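Local structure of CBS domain protein (Porphyromonas gingivalis, 2NQW) at residues 24-27 and 28-31; 78-81 and 82-85. The protein is of unknown function but may bind flavin adenine dinucleotide as a UPF0053-family membrane protein, this chain being its transporter associated domain. All blocks are in the same frame, centred on the assembly; numbering follows the deposited sequence.

Contact 1 (24-27 and 28-31); sequences SLSD and VRHY
Ser24 and Val28 meet at the capped N-terminus of helix 25-32, where Val28 N donates to Ser24 O at 2.9 Å, the first of four i to i+4 bonds. Leu25 O, Ser26 O and Asp27 O take the amides of Arg29, His30 and Tyr31 in turn, with N-H...O angles of 152-167°. Ser24 is the N-cap: its OG accepts from Asp27 N at 3.0 Å, satisfying an amide of the helix's first turn.

The close-packed side carries the two buried residues. With one methyl of Val28 anti to its backbone N (chi1 177°), the other, CG2, stands beside that N and packs 3.4 Å from Ser24 O. Leu25 touches Val46, and Val28 touches Thr23.

The solvent side, with Ser26, Arg29 and His30, is looser. Arg29, bent at chi3, folds back so that one face of its guanidinium lies over the first turn, with Leu25 O 3.8 Å above the plane and toward the rim. Its NH2 comes no nearer than 3.6 Å to Ser26 CA. His30 is exposed.

Tyr31 stands between these two sides, a partly covered ring that meets Phe9. His30 CD2 sits 3.5 Å above its plane, over its centre, and Asp27 O approaches the ring obliquely, 3.2 Å from Tyr31 CD2.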
# COMPACT_ATOMS: atom_id res chain seq x y z
N SER A 24 -0.04 -7.30 -5.44
CA SER A 24 -0.68 -8.11 -4.41
C SER A 24 -0.02 -7.86 -3.05
O SER A 24 1.18 -7.56 -2.95
CB SER A 24 -0.59 -9.58 -4.78
OG SER A 24 0.75 -10.03 -4.72
N LEU A 25 -0.78 -8.02 -1.98
CA LEU A 25 -0.17 -7.95 -0.65
C LEU A 25 0.91 -9.01 -0.47
O LEU A 25 1.92 -8.75 0.17
CB LEU A 25 -1.23 -8.08 0.47
CG LEU A 25 -2.24 -6.91 0.51
CD1 LEU A 25 -3.12 -7.10 1.74
CD2 LEU A 25 -1.50 -5.60 0.61
N SER A 26 0.70 -10.19 -1.06
CA SER A 26 1.76 -11.24 -1.10
C SER A 26 3.06 -10.66 -1.62
O SER A 26 4.12 -10.85 -1.03
CB SER A 26 1.32 -12.40 -2.00
OG SER A 26 0.49 -13.28 -1.24
N ASP A 27 2.97 -10.00 -2.77
CA ASP A 27 4.17 -9.47 -3.41
C ASP A 27 4.75 -8.30 -2.62
O ASP A 27 5.97 -8.15 -2.58
CB ASP A 27 3.92 -9.08 -4.85
CG ASP A 27 3.80 -10.30 -5.77
OD1 ASP A 27 4.06 -11.45 -5.30
OD2 ASP A 27 3.44 -10.10 -6.94
N VAL A 28 3.92 -7.47 -1.99
CA VAL A 28 4.48 -6.44 -1.11
C VAL A 28 5.28 -7.09 0.02
O VAL A 28 6.41 -6.65 0.34
CB VAL A 28 3.38 -5.51 -0.52
CG1 VAL A 28 3.97 -4.50 0.44
CG2 VAL A 28 2.63 -4.75 -1.66
N ARG A 29 4.73 -8.12 0.67
CA ARG A 29 5.45 -8.78 1.74
C ARG A 29 6.72 -9.41 1.23
O ARG A 29 7.75 -9.39 1.91
CB ARG A 29 4.58 -9.83 2.43
CG ARG A 29 3.37 -9.24 3.18
CD ARG A 29 2.72 -10.27 4.09
NE ARG A 29 2.18 -11.38 3.32
CZ ARG A 29 0.95 -11.49 2.82
NH1 ARG A 29 0.01 -10.58 3.08
NH2 ARG A 29 0.64 -12.54 2.05
N HIS A 30 6.67 -9.97 0.02
CA HIS A 30 7.87 -10.57 -0.61
C HIS A 30 8.96 -9.52 -0.80
O HIS A 30 10.11 -9.71 -0.36
CB HIS A 30 7.48 -11.16 -1.97
CG HIS A 30 8.63 -11.59 -2.81
ND1 HIS A 30 9.30 -12.77 -2.58
CD2 HIS A 30 9.28 -10.97 -3.82
CE1 HIS A 30 10.30 -12.88 -3.44
NE2 HIS A 30 10.31 -11.79 -4.21
N TYR A 31 8.62 -8.39 -1.44
CA TYR A 31 9.65 -7.41 -1.78
C TYR A 31 10.12 -6.62 -0.56
O TYR A 31 11.26 -6.13 -0.58
CB TYR A 31 9.14 -6.45 -2.88
CG TYR A 31 9.14 -7.14 -4.23
CD1 TYR A 31 10.33 -7.61 -4.80
CD2 TYR A 31 7.95 -7.36 -4.93
CE1 TYR A 31 10.36 -8.26 -6.03
CE2 TYR A 31 7.97 -8.02 -6.19
CZ TYR A 31 9.18 -8.45 -6.71
OH TYR A 31 9.21 -9.07 -7.93

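Contact 2 (78-81 and 82-85); sequences QMDK and RRII
The tip of the beta hairpin formed by strands 72-79 and 84-89 closes here, where the directions of 78-81 and 82-85 differ by 154°. Met79 and Ile84 form its last antiparallel non-hydrogen-bonded pair, CA to CA 4.5 Å. Backbone bonds flank that pair: Ile85 N donates to Gln78 O, tilted 33° from the carbonyl plane, and Asp80 N donates to Arg83 O at 3.0 Å. Beside the pair, Met79 CA also approaches Arg83 O to 3.1 Å in a C-H...O contact.

At the turn itself the Asp80 carboxylate does the work of a backbone carbonyl. Its CG stands between the backbone N and the carbonyl carbon (chi1 59°), which brings OD1 inward over the turn. OD1 then accepts two amides, Arg83 N at 2.8 Å, nearly along the C-O axis, and Arg82 N at 3.1 Å, on the anti side and out of the carboxylate plane. Asp80 O, by contrast, lies 4.2 Å from Arg83 N, so the side chain serves that amide instead.

Met79, present as selenomethionine, shares one face of the sheet with Ile84, and both rest on Pro61; its bent end brings CE to 3.7 Å from Arg83 C. On the other face, Ile85 spreads between Gln78 and Asp80: its CG1 packs 3.6 Å from Gln78 CB, while CG2 approaches OD2 of Asp80. The Gln78 amide turns away to Glu86, to which NE2 donates. Arg82 lays its CG and CD against Lys81 O. Asp80 OD1 bonded to Arg82 N makes an Asx turn, which here sits at the tip of a beta hairpin.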
# COMPACT_ATOMS: atom_id res chain seq x y z
N GLN A 78 -0.68 8.55 -6.95
CA GLN A 78 -1.17 8.71 -8.33
C GLN A 78 -2.44 7.91 -8.53
O GLN A 78 -2.58 6.80 -7.99
CB GLN A 78 -0.15 8.22 -9.36
CG GLN A 78 1.17 8.99 -9.33
CD GLN A 78 2.03 8.60 -10.51
OE1 GLN A 78 1.62 8.74 -11.67
NE2 GLN A 78 3.22 8.10 -10.22
N MSE A 79 -3.35 8.48 -9.33
CA MSE A 79 -4.54 7.78 -9.80
C MSE A 79 -4.67 8.03 -11.28
O MSE A 79 -4.20 9.06 -11.76
CB MSE A 79 -5.82 8.31 -9.13
CG MSE A 79 -5.90 7.92 -7.65
SE MSE A 79 -7.58 8.37 -6.81
CE MSE A 79 -8.72 7.17 -7.81
N ASP A 80 -5.33 7.12 -11.98
CA ASP A 80 -5.83 7.43 -13.33
C ASP A 80 -7.26 7.98 -13.13
O ASP A 80 -7.55 8.52 -12.04
CB ASP A 80 -5.66 6.26 -14.31
CG ASP A 80 -6.35 4.99 -13.88
OD1 ASP A 80 -7.33 5.04 -13.09
OD2 ASP A 80 -5.91 3.91 -14.37
N LYS A 81 -8.16 7.88 -14.10
CA LYS A 81 -9.44 8.53 -13.88
C LYS A 81 -10.25 7.84 -12.79
O LYS A 81 -11.09 8.50 -12.15
CB LYS A 81 -10.25 8.54 -15.17
CG LYS A 81 -9.74 9.64 -16.14
CD LYS A 81 -10.50 9.55 -17.45
CE LYS A 81 -9.94 10.50 -18.50
NZ LYS A 81 -10.14 11.92 -18.11
N ARG A 82 -10.02 6.56 -12.54
CA ARG A 82 -10.84 5.81 -11.58
C ARG A 82 -10.10 4.96 -10.58
O ARG A 82 -10.74 4.50 -9.63
CB ARG A 82 -11.85 4.89 -12.29
CG ARG A 82 -12.82 5.60 -13.22
CD ARG A 82 -13.81 6.44 -12.43
NE ARG A 82 -14.67 7.20 -13.33
CZ ARG A 82 -15.38 8.26 -12.95
NH1 ARG A 82 -15.37 8.63 -11.66
NH2 ARG A 82 -16.13 8.92 -13.84
N ARG A 83 -8.81 4.72 -10.76
CA ARG A 83 -8.11 3.70 -9.95
C ARG A 83 -6.87 4.27 -9.29
O ARG A 83 -6.18 5.11 -9.90
CB ARG A 83 -7.67 2.50 -10.82
CG ARG A 83 -8.74 1.94 -11.74
CD ARG A 83 -9.93 1.40 -10.96
NE ARG A 83 -10.78 0.57 -11.81
CZ ARG A 83 -10.63 -0.74 -12.00
NH1 ARG A 83 -9.66 -1.42 -11.38
NH2 ARG A 83 -11.46 -1.39 -12.80
N ILE A 84 -6.58 3.78 -8.08
CA ILE A 84 -5.27 4.02 -7.48
C ILE A 84 -4.21 3.30 -8.28
O ILE A 84 -4.28 2.07 -8.42
CB ILE A 84 -5.25 3.46 -6.05
CG1 ILE A 84 -6.23 4.23 -5.15
CG2 ILE A 84 -3.83 3.57 -5.49
CD1 ILE A 84 -6.50 3.49 -3.81
N ILE A 85 -3.24 4.04 -8.81
CA ILE A 85 -2.16 3.42 -9.58
C ILE A 85 -0.81 3.46 -8.86
O ILE A 85 0.06 2.66 -9.22
CB ILE A 85 -2.08 3.93 -11.00
CG1 ILE A 85 -1.63 5.38 -11.06
CG2 ILE A 85 -3.42 3.69 -11.74
CD1 ILE A 85 -1.53 5.93 -12.53

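Along the chain, the capped helix at 24-31 (contact 1) is complete well before the hairpin tip at 78-85 (contact 2) begins. Their centres lie 20 Å apart and their nearest atoms about 11 Å, so the two do not touch. The antiparallel sheet relates them: helix 25-32 follows strand 17-20, which pairs with strand 84-89, and Ile85 hydrogen-bonds through its backbone to Gly21, just ahead of the helix. At the sheet's edge, Tyr31 meets Phe9 of strand 9-11. Both contacts therefore belong to one compact transporter associated domain, contact 1 being partly buried and contact 2 lying on its surface.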